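Local coordinates for protein kynurenine formamidase (Bacillus anthracis, PDB 4CO9) that hydrolyses N-formyl-L-kynurenine to L-kynurenine and formate at a site with two zinc ions, in the kynurenine pathway of tryptophan breakdown, at residues I57-H62 with L71-Q76; E91-K96 with L111-H116. All coordinates share one frame; numbering follows the deposited sequence.

Interaction 1: I57-H62 with L71-Q76; sequences IDAPFH and LDLDIQ. With ZN (zinc ion), chain O; ZN (zinc ion), chain P.
Leu73 sets its two methyl branches against the side chains of Ile57, Ala59 and Pro60, at the end of strand 56-58 and just past it. CD1 meets Ile57 CD1 at 3.8 Å, the two chains reaching tip to tip. The same Leu73 CD1 lies 4.0 Å from Ala59 CB. The other branch passes alongside the proline ring, with Leu73 CD2 3.8 Å from Pro60 CD. In Ile57, CG1 is held between the backbone N and the carbonyl carbon (chi1 65°), and its end methyl faces the leucine from there. The side-chain contacts are buried and all apolar. Tyr78 touches both Ile57 and Leu73, and strand 172-175 adds Leu174 against Ile57 and His172 against Leu73.

The side chain of Asp58 leaves the same backbone in the other direction, away from Leu73. Its carboxylate bridges the two zinc ions, one oxygen to each. OD1 binds the zinc of chain P at 2.1 Å, and OD2 binds the zinc of chain O at 2.0 Å. Water 1 also spans the pair, 2.0 Å from each metal. His52, His56 and Glu175 join OD1 at the first zinc. His163 and Glu175 serve the second, which also takes the longer-bound water 2.

Beyond Ala59 the chain turns, and His62 N bonds back to Ala59 O. His62 NE2 lies 3.1 Å from water 1. His62 ND1 bonds to the backbone O of Asn43 of the second subunit, across the dimer interface, which would limit the ring's turning. His62 is probably the proton donor or acceptor. Two metals would be expected to polarise the bridging water, consistent with its serving as the nucleophile. Leu73 packs on the side of this strand end and turn that Asp58 turns away from.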
loop_
_atom_site.group_PDB
_atom_site.type_symbol
_atom_site.label_atom_id
_atom_site.label_comp_id
_atom_site.label_asym_id
_atom_site.label_seq_id
_atom_site.Cartn_x
_atom_site.Cartn_y
_atom_site.Cartn_z
ATOM N N ILE C 57 3.944 -7.826 -3.816
ATOM C CA ILE C 57 3.704 -9.178 -3.344
ATOM C C ILE C 57 2.950 -9.968 -4.408
ATOM O O ILE C 57 2.158 -9.401 -5.166
ATOM C CB ILE C 57 2.958 -9.200 -1.979
ATOM C CG1 ILE C 57 1.536 -8.622 -2.074
ATOM C CG2 ILE C 57 3.772 -8.450 -0.941
ATOM C CD1 ILE C 57 0.451 -9.674 -2.303
ATOM N N ASP C 58 3.209 -11.273 -4.444
ATOM C CA ASP C 58 2.515 -12.205 -5.333
ATOM C C ASP C 58 1.384 -12.911 -4.591
ATOM O O ASP C 58 1.559 -13.336 -3.451
ATOM C CB ASP C 58 3.440 -13.307 -5.811
ATOM C CG ASP C 58 4.539 -12.825 -6.708
ATOM O OD1 ASP C 58 4.506 -11.684 -7.204
ATOM O OD2 ASP C 58 5.476 -13.630 -6.910
ATOM N N ALA C 59 0.230 -13.038 -5.239
ATOM C CA ALA C 59 -0.836 -13.916 -4.746
ATOM C C ALA C 59 -0.696 -15.257 -5.475
ATOM O O ALA C 59 -0.126 -15.299 -6.564
ATOM C CB ALA C 59 -2.194 -13.312 -5.024
ATOM N N PRO C 60 -1.201 -16.349 -4.880
ATOM C CA PRO C 60 -1.079 -17.657 -5.519
ATOM C C PRO C 60 -1.740 -17.706 -6.904
ATOM O O PRO C 60 -1.263 -18.413 -7.794
ATOM C CB PRO C 60 -1.766 -18.595 -4.528
ATOM C CG PRO C 60 -1.576 -17.925 -3.210
ATOM C CD PRO C 60 -1.669 -16.458 -3.485
ATOM N N PHE C 61 -2.767 -16.900 -7.112
ATOM C CA PHE C 61 -3.398 -16.798 -8.426
ATOM C C PHE C 61 -2.412 -16.442 -9.553
ATOM O O PHE C 61 -2.657 -16.788 -10.716
ATOM C CB PHE C 61 -4.549 -15.802 -8.377
ATOM C CG PHE C 61 -5.230 -15.575 -9.714
ATOM C CD1 PHE C 61 -5.799 -16.622 -10.401
ATOM C CD2 PHE C 61 -5.306 -14.305 -10.269
ATOM C CE1 PHE C 61 -6.426 -16.409 -11.617
ATOM C CE2 PHE C 61 -5.926 -14.089 -11.484
ATOM C CZ PHE C 61 -6.489 -15.151 -12.162
ATOM N N HIS C 62 -1.314 -15.755 -9.222
ATOM C CA HIS C 62 -0.277 -15.414 -10.195
ATOM C C HIS C 62 0.265 -16.657 -10.911
ATOM O O HIS C 62 0.506 -16.612 -12.115
ATOM C CB HIS C 62 0.870 -14.685 -9.510
ATOM C CG HIS C 62 2.021 -14.363 -10.403
ATOM N ND1 HIS C 62 1.877 -13.690 -11.592
ATOM C CD2 HIS C 62 3.344 -14.577 -10.258
ATOM C CE1 HIS C 62 3.056 -13.527 -12.156
ATOM N NE2 HIS C 62 3.969 -14.055 -11.359
ATOM N N LEU C 71 -7.087 -10.197 -2.124
ATOM C CA LEU C 71 -7.917 -9.842 -0.990
ATOM C C LEU C 71 -8.164 -11.038 -0.057
ATOM O O LEU C 71 -8.477 -10.846 1.119
ATOM C CB LEU C 71 -9.241 -9.229 -1.448
ATOM C CG LEU C 71 -10.175 -8.641 -0.383
ATOM C CD1 LEU C 71 -9.476 -7.612 0.492
ATOM C CD2 LEU C 71 -11.398 -8.023 -1.035
ATOM N N ASP C 72 -8.003 -12.257 -0.574
ATOM C CA ASP C 72 -8.134 -13.480 0.238
ATOM C C ASP C 72 -6.925 -13.684 1.155
ATOM O O ASP C 72 -6.965 -14.523 2.056
ATOM C CB ASP C 72 -8.244 -14.732 -0.650
ATOM C CG ASP C 72 -9.392 -14.682 -1.652
ATOM O OD1 ASP C 72 -10.457 -14.146 -1.305
ATOM O OD2 ASP C 72 -9.215 -15.187 -2.808
ATOM N N LEU C 73 -5.833 -12.971 0.910
ATOM C CA LEU C 73 -4.626 -13.171 1.693
ATOM C C LEU C 73 -4.742 -12.557 3.096
ATOM O O LEU C 73 -5.309 -11.476 3.284
ATOM C CB LEU C 73 -3.406 -12.599 0.973
ATOM C CG LEU C 73 -3.094 -13.198 -0.402
ATOM C CD1 LEU C 73 -2.057 -12.341 -1.114
ATOM C CD2 LEU C 73 -2.600 -14.625 -0.276
ATOM N N ASP C 74 -4.164 -13.257 4.061
ATOM C CA ASP C 74 -4.210 -12.862 5.463
ATOM C C ASP C 74 -3.297 -11.654 5.722
ATOM O O ASP C 74 -2.078 -11.750 5.612
ATOM C CB ASP C 74 -3.785 -14.070 6.294
ATOM C CG ASP C 74 -3.776 -13.806 7.772
ATOM O OD1 ASP C 74 -4.153 -12.704 8.203
ATOM O OD2 ASP C 74 -3.377 -14.734 8.505
ATOM N N ILE C 75 -3.879 -10.522 6.095
ATOM C CA ILE C 75 -3.069 -9.310 6.323
ATOM C C ILE C 75 -2.047 -9.424 7.463
ATOM O O ILE C 75 -1.030 -8.732 7.418
ATOM C CB ILE C 75 -3.927 -8.040 6.515
ATOM C CG1 ILE C 75 -4.874 -8.188 7.714
ATOM C CG2 ILE C 75 -4.683 -7.726 5.225
ATOM C CD1 ILE C 75 -5.625 -6.913 8.039
ATOM N N GLN C 76 -2.277 -10.323 8.435
ATOM C CA GLN C 76 -1.328 -10.491 9.563
ATOM C C GLN C 76 0.037 -10.914 9.072
ATOM O O GLN C 76 1.021 -10.635 9.723
ATOM C CB GLN C 76 -1.930 -11.502 10.592
ATOM C CG GLN C 76 -3.446 -11.392 10.978
ATOM C CD GLN C 76 -3.888 -10.007 11.416
ATOM O OE1 GLN C 76 -3.170 -9.300 12.133
ATOM N NE2 GLN C 76 -5.073 -9.614 10.977
HETATM ZN ZN ZN O . 6.991 -13.641 -8.204
HETATM ZN ZN ZN P . 5.670 -10.880 -8.722
HETATM O O HOH W 1 6.208 -12.578 -9.741
HETATM O O HOH W 2 8.653 -13.772 -10.111
#

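Interaction 2: E91-K96 with L111-H116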
loop_
_atom_site.group_PDB
_atom_site.type_symbol
_atom_site.label_atom_id
_atom_site.label_comp_id
_atom_site.label_asym_id
_atom_site.label_seq_id
_atom_site.Cartn_x
_atom_site.Cartn_y
_atom_site.Cartn_z
ATOM N N GLU C 91 24.768 -18.116 -6.251
ATOM C CA GLU C 91 24.003 -18.328 -7.478
ATOM C C GLU C 91 22.574 -18.746 -7.165
ATOM O O GLU C 91 21.647 -18.401 -7.900
ATOM C CB GLU C 91 24.676 -19.363 -8.394
ATOM C CG GLU C 91 26.009 -18.884 -8.949
ATOM C CD GLU C 91 26.591 -19.828 -9.987
ATOM O OE1 GLU C 91 26.307 -21.051 -9.923
ATOM O OE2 GLU C 91 27.339 -19.343 -10.869
ATOM N N SER C 92 22.391 -19.494 -6.083
ATOM C CA SER C 92 21.045 -19.839 -5.628
ATOM C C SER C 92 21.039 -20.135 -4.137
ATOM O O SER C 92 22.069 -20.494 -3.559
ATOM C CB SER C 92 20.479 -21.035 -6.403
ATOM O OG SER C 92 21.096 -22.246 -6.008
ATOM N N ILE C 93 19.873 -19.971 -3.525
ATOM C CA ILE C 93 19.741 -20.070 -2.085
ATOM C C ILE C 93 18.745 -21.154 -1.722
ATOM O O ILE C 93 17.589 -21.115 -2.125
ATOM C CB ILE C 93 19.320 -18.713 -1.460
ATOM C CG1 ILE C 93 20.380 -17.644 -1.738
ATOM C CG2 ILE C 93 19.105 -18.837 0.040
ATOM C CD1 ILE C 93 19.965 -16.599 -2.747
ATOM N N GLY C 94 19.198 -22.133 -0.948
ATOM C CA GLY C 94 18.330 -23.209 -0.479
ATOM C C GLY C 94 18.620 -23.529 0.963
ATOM O O GLY C 94 19.251 -22.738 1.672
ATOM N N LYS C 95 18.166 -24.701 1.393
ATOM C CA LYS C 95 18.356 -25.165 2.766
ATOM C C LYS C 95 19.814 -25.067 3.185
ATOM O O LYS C 95 20.118 -24.552 4.258
ATOM C CB LYS C 95 17.867 -26.608 2.909
ATOM C CG LYS C 95 18.185 -27.267 4.243
ATOM C CD LYS C 95 17.367 -28.534 4.433
ATOM C CE LYS C 95 17.862 -29.386 5.593
ATOM N NZ LYS C 95 17.978 -28.632 6.870
ATOM N N LYS C 96 20.710 -25.542 2.327
ATOM C CA LYS C 96 22.132 -25.585 2.648
ATOM C C LYS C 96 22.671 -24.219 3.058
ATOM O O LYS C 96 23.411 -24.107 4.029
ATOM C CB LYS C 96 22.943 -26.128 1.467
ATOM C CG LYS C 96 24.439 -26.192 1.730
ATOM C CD LYS C 96 25.187 -26.920 0.628
ATOM C CE LYS C 96 26.688 -26.829 0.860
ATOM N NZ LYS C 96 27.455 -27.579 -0.166
ATOM N N LEU C 111 15.821 -11.486 2.358
ATOM C CA LEU C 111 17.108 -11.921 1.845
ATOM C C LEU C 111 17.747 -10.828 0.998
ATOM O O LEU C 111 17.199 -10.439 -0.035
ATOM C CB LEU C 111 16.930 -13.184 1.000
ATOM C CG LEU C 111 16.176 -14.357 1.609
ATOM C CD1 LEU C 111 16.147 -15.535 0.643
ATOM C CD2 LEU C 111 16.816 -14.783 2.915
ATOM N N ARG C 112 18.897 -10.323 1.451
ATOM C CA ARG C 112 19.698 -9.397 0.671
ATOM C C ARG C 112 20.670 -10.177 -0.215
ATOM O O ARG C 112 21.650 -10.735 0.278
ATOM C CB ARG C 112 20.495 -8.432 1.571
ATOM C CG ARG C 112 21.096 -7.266 0.798
ATOM C CD ARG C 112 22.150 -6.447 1.554
ATOM N NE ARG C 112 21.650 -5.882 2.808
ATOM C CZ ARG C 112 21.731 -6.497 3.982
ATOM N NH1 ARG C 112 22.334 -7.687 4.092
ATOM N NH2 ARG C 112 21.220 -5.922 5.054
ATOM N N THR C 113 20.369 -10.253 -1.506
ATOM C CA THR C 113 21.293 -10.850 -2.471
ATOM C C THR C 113 22.288 -9.815 -2.967
ATOM O O THR C 113 23.382 -10.170 -3.378
ATOM C CB THR C 113 20.572 -11.448 -3.703
ATOM O OG1 THR C 113 20.074 -10.392 -4.530
ATOM C CG2 THR C 113 19.443 -12.382 -3.297
ATOM N N SER C 114 21.895 -8.543 -2.936
ATOM C CA SER C 114 22.673 -7.447 -3.507
ATOM C C SER C 114 23.108 -7.752 -4.934
ATOM O O SER C 114 24.175 -7.318 -5.364
ATOM C CB SER C 114 23.899 -7.131 -2.640
ATOM O OG SER C 114 23.508 -6.782 -1.314
ATOM N N SER C 115 22.291 -8.512 -5.658
ATOM C CA SER C 115 22.675 -8.996 -6.986
ATOM C C SER C 115 22.371 -7.979 -8.079
ATOM O O SER C 115 23.068 -7.930 -9.092
ATOM C CB SER C 115 22.021 -10.319 -7.293
ATOM O OG SER C 115 22.343 -10.732 -8.610
ATOM N N HIS C 116 21.334 -7.168 -7.886
ATOM C CA HIS C 116 20.897 -6.260 -8.938
ATOM C C HIS C 116 20.846 -4.826 -8.411
ATOM O O HIS C 116 21.810 -4.076 -8.573
ATOM C CB HIS C 116 19.557 -6.721 -9.527
ATOM C CG HIS C 116 19.105 -5.904 -10.698
ATOM N ND1 HIS C 116 19.831 -5.814 -11.870
ATOM C CD2 HIS C 116 18.000 -5.146 -10.880
ATOM C CE1 HIS C 116 19.195 -5.024 -12.717
ATOM N NE2 HIS C 116 18.084 -4.602 -12.138
#
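The backbones of 91-96 and 111-116 stay well apart, nearest at Ile93 and Thr113 with 9.4 Å between their CA atoms, and side chains fill the gap. Ile93 supplies the whole of one side. Its CG2 methyl stands anti to the backbone N and faces Leu111 CD1 at 4.5 Å, a loose apolar touch. The other branch reaches along the opposing chain to Thr113, where Ile93 CD1 comes to 4.3 Å from Thr113 CG2. The isoleucine thus reaches the last part of strand 108-112 with one branch and the turn beyond it with the other. Arg112, between them, faces elsewhere and forms salt bridges with Asp86 and Asp184.

Thr113 divides its two branches between apolar and polar neighbours. CG2 is given to Ile93. OG1 sits between the backbone N and the carbonyl carbon (chi1 72°) and accepts a bond from Ser115 N at 3.1 Å, with an angle of 147° at the hydrogen. This is an ST turn, just past strand 108-112. OG1 is also hydrogen-bonded to Asp148, whose other carboxylate oxygen takes Ser114 N, so one aspartate grips the turn at two points.

Leu129 of strand 128-129 touches both Ile93 and Leu111. Strand 92-93 pairs with 128-129 in a parallel two-stranded sheet, and Gly94 follows it as the N-cap residue of helix 95-98. Ile145 and Val147 of strand 144-147 and Ile85 of strand 81-86 pack on Leu111 too. The contact therefore joins the small parallel sheet to strand 108-112 of the large mixed sheet. Loosely touching methyl groups meet here, consistent with attachment by hydrophobic burial, while the polar bonds of each segment are made within it or with other partners.

How the interactions relate
Interaction 1 and interaction 2 both reach the large mixed sheet, but on opposite sides of the chain's centre. Their centres are 23 Å apart and their nearest atoms about 13 Å, so they do not touch. Interaction 1 involves strand 56-58, next to the outermost strand 201-203, and carries zinc ligation and the probable acid-base histidine. Interaction 2 meets the sheet at strand 108-112. Its Leu111 side chain lies about 13 Å from a zinc ion and about 10 Å from the side chain of the zinc ligand Glu175. It is apolar packing outside the first shell of the zinc site. Along the chain the two follow in series.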